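PDB 5FLG: 6-carboxyhexanoate--coa ligase from Bacillus subtilis, which is a ligase of the 6-carboxyhexanoate--CoA ligase family that binds phosphoaminophosphonic acid-adenylate ester, pimelic acid and magnesium ions. Local coordinates for residues L47-K50 and G51-S55; M150-P153 and D154-E158; A217-E220 and Y221-E225. One frame throughout, in Å; residues are numbered along the deposited sequence.

Contact 1 of 3, residues L47-K50 and G51-S55. With ANP (phosphoaminophosphonic acid-adenylate ester), chain D.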
# COMPACT_ATOMS: atom_id res chain seq x y z
N LEU A 47 -3.38 -3.14 11.19
CA LEU A 47 -2.10 -3.34 10.49
C LEU A 47 -1.20 -2.12 10.66
O LEU A 47 0.00 -2.26 10.84
CB LEU A 47 -2.33 -3.65 9.03
CG LEU A 47 -2.93 -5.05 8.76
CD1 LEU A 47 -3.41 -5.19 7.33
CD2 LEU A 47 -1.92 -6.13 9.10
N LEU A 48 -1.75 -0.93 10.49
CA LEU A 48 -0.94 0.27 10.69
C LEU A 48 -0.27 0.20 12.05
O LEU A 48 0.95 0.33 12.16
CB LEU A 48 -1.79 1.53 10.57
CG LEU A 48 -1.08 2.87 10.78
CD1 LEU A 48 0.05 3.05 9.79
CD2 LEU A 48 -2.07 4.01 10.67
N GLU A 49 -1.06 -0.05 13.08
CA GLU A 49 -0.58 0.01 14.46
C GLU A 49 0.44 -1.09 14.74
O GLU A 49 1.42 -0.92 15.47
CB GLU A 49 -1.78 -0.11 15.42
CG GLU A 49 -1.42 -0.38 16.87
CD GLU A 49 -0.57 0.72 17.50
OE1 GLU A 49 0.03 1.54 16.76
OE2 GLU A 49 -0.44 0.73 18.75
N LYS A 50 0.22 -2.25 14.14
CA LYS A 50 1.14 -3.35 14.28
C LYS A 50 2.50 -2.98 13.72
O LYS A 50 3.53 -3.22 14.34
CB LYS A 50 0.54 -4.54 13.53
CG LYS A 50 1.46 -5.67 13.24
CD LYS A 50 0.61 -6.71 12.51
CE LYS A 50 1.44 -7.88 12.01
NZ LYS A 50 1.64 -8.78 13.17
N GLY A 51 2.51 -2.29 12.61
CA GLY A 51 3.76 -1.84 12.03
C GLY A 51 4.43 -0.69 12.80
O GLY A 51 5.66 -0.65 12.89
N LEU A 52 3.63 0.20 13.40
CA LEU A 52 4.18 1.39 14.09
C LEU A 52 4.67 1.12 15.51
O LEU A 52 5.46 1.87 16.04
CB LEU A 52 3.15 2.52 14.16
CG LEU A 52 2.72 3.12 12.83
CD1 LEU A 52 1.75 4.25 13.08
CD2 LEU A 52 3.90 3.59 12.00
N SER A 53 4.24 0.04 16.14
CA SER A 53 4.60 -0.18 17.52
C SER A 53 5.47 -1.43 17.63
O SER A 53 5.35 -2.18 18.58
CB SER A 53 3.33 -0.36 18.35
OG SER A 53 2.64 -1.50 17.89
N HIS A 54 6.28 -1.72 16.62
CA HIS A 54 6.97 -2.99 16.60
C HIS A 54 8.25 -2.93 17.45
O HIS A 54 9.00 -1.96 17.37
CB HIS A 54 7.30 -3.41 15.18
CG HIS A 54 7.44 -4.89 15.01
ND1 HIS A 54 8.48 -5.59 15.60
CD2 HIS A 54 6.58 -5.82 14.54
CE1 HIS A 54 8.31 -6.88 15.36
NE2 HIS A 54 7.15 -7.05 14.76
N SER A 55 8.53 -4.01 18.16
CA SER A 55 9.75 -4.13 18.96
C SER A 55 11.03 -4.16 18.12
O SER A 55 12.12 -4.03 18.66
CB SER A 55 9.67 -5.41 19.80
OG SER A 55 9.73 -6.58 18.97
PG ANP D . 5.30 -9.27 12.80
O1G ANP D . 4.84 -7.84 12.76
O2G ANP D . 6.29 -9.53 13.90
O3G ANP D . 4.22 -10.31 12.78
PB ANP D . 6.32 -10.96 10.58
O1B ANP D . 4.96 -11.56 10.45
O2B ANP D . 7.20 -10.67 9.42
N3B ANP D . 6.16 -9.41 11.33
PA ANP D . 6.65 -12.95 12.63
O1A ANP D . 7.39 -12.93 13.89
O2A ANP D . 5.15 -12.99 12.56
O3A ANP D . 7.20 -11.81 11.63
O5' ANP D . 7.24 -14.28 11.85
C5' ANP D . 8.55 -14.70 12.05
C4' ANP D . 9.20 -15.03 10.70
O4' ANP D . 8.38 -16.00 10.03
C3' ANP D . 9.28 -13.81 9.80
O3' ANP D . 10.52 -13.14 9.93
C2' ANP D . 9.19 -14.42 8.43
O2' ANP D . 10.47 -14.94 8.07
C1' ANP D . 8.25 -15.56 8.67
N9 ANP D . 6.88 -15.13 8.34
C8 ANP D . 6.06 -14.30 9.07
N7 ANP D . 4.85 -14.21 8.47
C5 ANP D . 4.92 -14.96 7.33
C6 ANP D . 4.03 -15.29 6.19
N6 ANP D . 2.80 -14.79 6.09
N1 ANP D . 4.49 -16.12 5.23
C2 ANP D . 5.73 -16.61 5.27
N3 ANP D . 6.59 -16.43 6.29
C4 ANP D . 6.26 -15.54 7.26
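Lys50 and His54, four residues apart, straddle the C-terminal end of helix 40-52 and reach the same terminal phosphate of phosphoaminophosphonic acid-adenylate ester. The main chain supplies the helical evidence: Gly51 N donates to Leu47 O (3.1 Å) and Leu52 N to Leu48 O (3.0 Å), whereas Ser53, the first residue to leave helical angles, makes only a weak bond from its N to Glu49 O. The serine hydroxyl reinforces that last turn, Ser53 OG donating to Glu49 O at 2.8 Å, so one carbonyl oxygen receives both donors of the residue. Apolar contact is confined to Leu48 and Leu52, whose CD1 methyls lie 3.9 Å apart and which both pack on Met62 of strand 61-68. Glu49 OE1 forms a salt bridge with Lys41 of the second subunit. With CG anti to the backbone N (chi1 165°) and a bend at its last torsion, Lys50 brings NZ within 3.0 Å of ANP O3G, while Glu174 forms a salt bridge to the same ammonium. The His54 ring, whose ND1 is bonded to Arg56 N, donates nearly straight from NE2 to ANP O2G, at 2.8 Å and 171°.

Contact 2 of 3, residues M150-P153 and D154-E158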
# COMPACT_ATOMS: atom_id res chain seq x y z
N MET A 150 -5.01 -15.65 4.42
CA MET A 150 -5.57 -16.48 5.47
C MET A 150 -5.91 -15.59 6.67
O MET A 150 -5.31 -14.53 6.84
CB MET A 150 -4.61 -17.56 5.88
CG MET A 150 -3.38 -17.09 6.67
SD MET A 150 -2.15 -16.34 5.60
CE MET A 150 -0.73 -16.26 6.68
N ASP A 151 -6.87 -16.01 7.47
CA ASP A 151 -7.27 -15.23 8.67
C ASP A 151 -8.19 -16.08 9.50
O ASP A 151 -8.57 -17.20 9.09
CB ASP A 151 -8.01 -13.98 8.22
CG ASP A 151 -7.90 -12.80 9.24
OD1 ASP A 151 -7.62 -13.04 10.43
OD2 ASP A 151 -8.02 -11.64 8.79
N TRP A 152 -8.57 -15.55 10.67
CA TRP A 152 -9.30 -16.29 11.67
C TRP A 152 -10.13 -15.25 12.41
O TRP A 152 -9.57 -14.48 13.15
CB TRP A 152 -8.30 -16.91 12.64
CG TRP A 152 -8.89 -17.92 13.55
CD1 TRP A 152 -10.20 -18.02 13.90
CD2 TRP A 152 -8.19 -18.83 14.38
NE1 TRP A 152 -10.36 -19.00 14.83
CE2 TRP A 152 -9.13 -19.50 15.15
CE3 TRP A 152 -6.84 -19.10 14.58
CZ2 TRP A 152 -8.80 -20.59 15.95
CZ3 TRP A 152 -6.50 -20.07 15.47
CH2 TRP A 152 -7.47 -20.81 16.15
N PRO A 153 -11.41 -15.14 12.08
CA PRO A 153 -12.31 -14.22 12.77
C PRO A 153 -12.13 -14.24 14.29
O PRO A 153 -12.20 -15.31 14.96
CB PRO A 153 -13.70 -14.71 12.37
CG PRO A 153 -13.48 -15.38 11.02
CD PRO A 153 -12.12 -16.01 11.11
N ASP A 154 -11.81 -13.06 14.82
CA ASP A 154 -11.48 -12.96 16.22
C ASP A 154 -12.42 -13.70 17.17
O ASP A 154 -12.00 -14.27 18.17
CB ASP A 154 -11.42 -11.49 16.62
CG ASP A 154 -10.62 -11.30 17.86
OD1 ASP A 154 -9.41 -11.66 17.82
OD2 ASP A 154 -11.25 -11.08 18.93
N ALA A 155 -13.70 -13.59 16.95
CA ALA A 155 -14.68 -14.10 17.93
C ALA A 155 -14.55 -15.61 18.05
O ALA A 155 -14.51 -16.18 19.16
CB ALA A 155 -16.09 -13.70 17.49
N ASN A 156 -14.29 -16.26 16.92
CA ASN A 156 -14.13 -17.71 16.92
C ASN A 156 -12.77 -18.07 17.52
O ASN A 156 -12.67 -18.90 18.40
CB ASN A 156 -14.32 -18.22 15.50
CG ASN A 156 -14.10 -19.72 15.37
OD1 ASN A 156 -12.97 -20.15 15.33
ND2 ASN A 156 -15.13 -20.48 15.67
N PHE A 157 -11.75 -17.27 17.24
CA PHE A 157 -10.46 -17.48 17.89
C PHE A 157 -10.50 -17.35 19.40
O PHE A 157 -9.93 -18.18 20.12
CB PHE A 157 -9.42 -16.50 17.35
CG PHE A 157 -8.12 -16.53 18.12
CD1 PHE A 157 -7.25 -17.60 17.97
CD2 PHE A 157 -7.74 -15.46 18.93
CE1 PHE A 157 -6.12 -17.70 18.77
CE2 PHE A 157 -6.57 -15.52 19.68
CZ PHE A 157 -5.74 -16.64 19.57
N GLU A 158 -11.17 -16.33 19.92
CA GLU A 158 -11.24 -16.17 21.38
C GLU A 158 -11.91 -17.37 22.04
O GLU A 158 -11.45 -17.90 23.07
CB GLU A 158 -12.00 -14.89 21.73
CG GLU A 158 -11.23 -13.61 21.41
CD GLU A 158 -10.30 -13.14 22.54
OE1 GLU A 158 -10.63 -13.36 23.73
OE2 GLU A 158 -9.24 -12.54 22.25
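Trp152 and Phe157 both carry CG anti to the backbone N (chi1 -168° and 172°), which brings the indole alongside the first turn of helix 154-164, with the Phe157 side chain over one of the indole faces. The result is a T-shaped pair in which the Phe157 edge is directed at the indole face: the centroid of the six-membered ring of Trp152 is 4.9 Å from that of the phenyl ring, with the planes 75° apart. Between the two rings the closest atoms are Phe157 CD1 and Trp152 CZ3, 3.6 Å apart. Nearer the main chain, Phe157 CB sits over the five-membered ring of Trp152, 3.7 Å from its centroid, as a CH-pi contact, so the phenylalanine spans both halves of the indole.

The indole edge is fixed separately. Trp152 NE1 donates to Asn156 OD1 at 2.9 Å, in the amide carbonyl plane on a lone pair and close to the ring plane. The same oxygen also accepts from Trp254 N, so two N-H groups grip it. At the helix start, Pro153 holds the N-cap position, and Pro153 O accepts a bond from Phe157 N (3.0 Å) and a weak one from Asn156 N. Before it, Trp152 N donates to Asp151 OD1 at 2.7 Å, while OD2 of that aspartate meets Arg33 and Leu34 N.

The residue just after strand 150-151 is thus packed on the first turn of helix 154-164, with Trp160 and helix 170-184 adding to its surroundings. The paired restraints, a polar bond in the ring plane and an aromatic contact on the face, probably restrict both tilt and slide of the buried ring.

Contact 3 of 3, residues A217-E220 and Y221-E225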
# COMPACT_ATOMS: atom_id res chain seq x y z
N ALA A 217 10.51 -22.05 24.61
CA ALA A 217 11.74 -21.31 24.40
C ALA A 217 12.47 -21.89 23.20
O ALA A 217 12.90 -23.05 23.23
CB ALA A 217 12.62 -21.41 25.64
N MET A 218 12.77 -21.03 22.22
CA MET A 218 13.44 -21.50 20.99
C MET A 218 14.68 -20.65 20.67
O MET A 218 15.42 -20.92 19.72
CB MET A 218 12.47 -21.46 19.81
CG MET A 218 11.40 -22.53 19.84
SD MET A 218 12.09 -24.15 19.41
CE MET A 218 12.00 -24.12 17.63
N LYS A 219 14.83 -19.56 21.43
CA LYS A 219 16.00 -18.69 21.30
C LYS A 219 16.07 -17.80 22.55
O LYS A 219 15.16 -17.86 23.37
CB LYS A 219 15.83 -17.78 20.10
CG LYS A 219 14.63 -16.86 20.22
CD LYS A 219 14.77 -15.67 19.27
CE LYS A 219 13.60 -14.72 19.39
NZ LYS A 219 13.79 -13.57 18.47
N GLU A 220 17.04 -16.90 22.61
CA GLU A 220 17.22 -16.05 23.79
C GLU A 220 16.49 -14.73 23.60
O GLU A 220 16.43 -14.20 22.49
CB GLU A 220 18.71 -15.75 24.05
CG GLU A 220 19.55 -16.98 24.36
CD GLU A 220 19.29 -17.59 25.73
OE1 GLU A 220 18.47 -17.07 26.50
OE2 GLU A 220 19.90 -18.64 26.03
N TYR A 221 15.95 -14.19 24.68
CA TYR A 221 15.48 -12.81 24.68
C TYR A 221 16.50 -11.86 24.09
O TYR A 221 17.69 -12.04 24.27
CB TYR A 221 15.11 -12.39 26.10
CG TYR A 221 13.73 -12.84 26.47
CD1 TYR A 221 12.62 -12.29 25.86
CD2 TYR A 221 13.54 -13.91 27.33
CE1 TYR A 221 11.35 -12.76 26.12
CE2 TYR A 221 12.27 -14.34 27.65
CZ TYR A 221 11.19 -13.77 27.03
OH TYR A 221 9.94 -14.24 27.28
N GLY A 222 16.03 -10.90 23.30
CA GLY A 222 16.90 -9.85 22.78
C GLY A 222 17.53 -10.15 21.44
O GLY A 222 18.19 -9.29 20.87
N THR A 223 17.38 -11.36 20.92
CA THR A 223 17.96 -11.64 19.60
C THR A 223 16.89 -11.45 18.53
O THR A 223 15.70 -11.58 18.79
CB THR A 223 18.50 -13.08 19.53
OG1 THR A 223 17.43 -13.99 19.80
CG2 THR A 223 19.59 -13.31 20.57
N GLU A 224 17.32 -11.06 17.34
CA GLU A 224 16.38 -10.77 16.28
C GLU A 224 16.40 -11.78 15.13
O GLU A 224 16.01 -11.44 14.02
CB GLU A 224 16.65 -9.39 15.74
CG GLU A 224 16.33 -8.30 16.74
CD GLU A 224 16.24 -6.94 16.06
OE1 GLU A 224 16.88 -6.77 15.00
OE2 GLU A 224 15.50 -6.07 16.56
N GLU A 225 16.94 -12.97 15.37
CA GLU A 225 17.05 -14.00 14.31
C GLU A 225 15.87 -14.96 14.44
O GLU A 225 15.74 -15.65 15.46
CB GLU A 225 18.34 -14.82 14.48
CG GLU A 225 19.61 -14.10 14.06
CD GLU A 225 19.83 -12.82 14.84
OE1 GLU A 225 20.11 -12.89 16.07
OE2 GLU A 225 19.71 -11.73 14.23
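A type II beta turn from Glu220 to Thr223, on the surface in the loop between strands 211-215 and 227-232, is held together by Lys219, Glu220 and Thr223. Gly222 takes the third position of the turn with phi 91° and psi -7°, the positive phi that this position of a type II turn adopts and that glycine reaches readily. The turn closes on Glu220 O. Thr223 N reaches Glu220 O only weakly, at 3.4 Å, but Thr223 OG1 donates to that same Glu220 O at 2.9 Å and in the carbonyl plane. The side-chain bond is therefore the shorter of the two, and the threonine meets one acceptor with both its backbone N-H and its hydroxyl. A chi1 of 59° turns OG1 back over the threonine's own backbone, toward Glu220 O.

Lys219 runs alongside the threonine. Its chain is extended beyond CG and points the opposite way to the Thr223 side chain, Lys219 CD passing 3.2 Å from Thr223 OG1. Lys219 NZ donates to Thr223 O at 2.8 Å, standing above the carbonyl plane. The ammonium has two further acceptors, Asp197 O and Ser195 O, in the segment that carries the magnesium-binding aspartates, and the nearest approach of the Lys219 side chain to a bound magnesium ion is about 8 Å. Trp194 of strand 188-194 packs beside the lysine, and Glu224 turns to a salt bridge with Lys26.

Three backbone carbonyls thus accept from the ammonium of a buried lysine, which ties the turn to the loop after strand 188-194. Their combined dipoles would probably help to stabilise its positive charge.

In the fold
Contacts 1 and 2 are partly buried and lie at opposite ends of helices: residues 47-55 finish helix 40-52, residues 150-158 start helix 154-164. Contact 3 is a surface turn without helix or strand. Their chemistry follows: contact 1 sends an ammonium and an imidazole to the ligand phosphate, contact 2 relies on aromatic rings and an amide, and contact 3 rests on a lysine and hydroxyl bonded to carbonyls. Contacts 1 and 3 approach within about 4 Å at their nearest atoms without touching, and both have Asp197 as a neighbour; contacts 2 and 3 stay about 18 Å apart at their nearest atoms. Of the three, contact 1 alone also meets the second subunit.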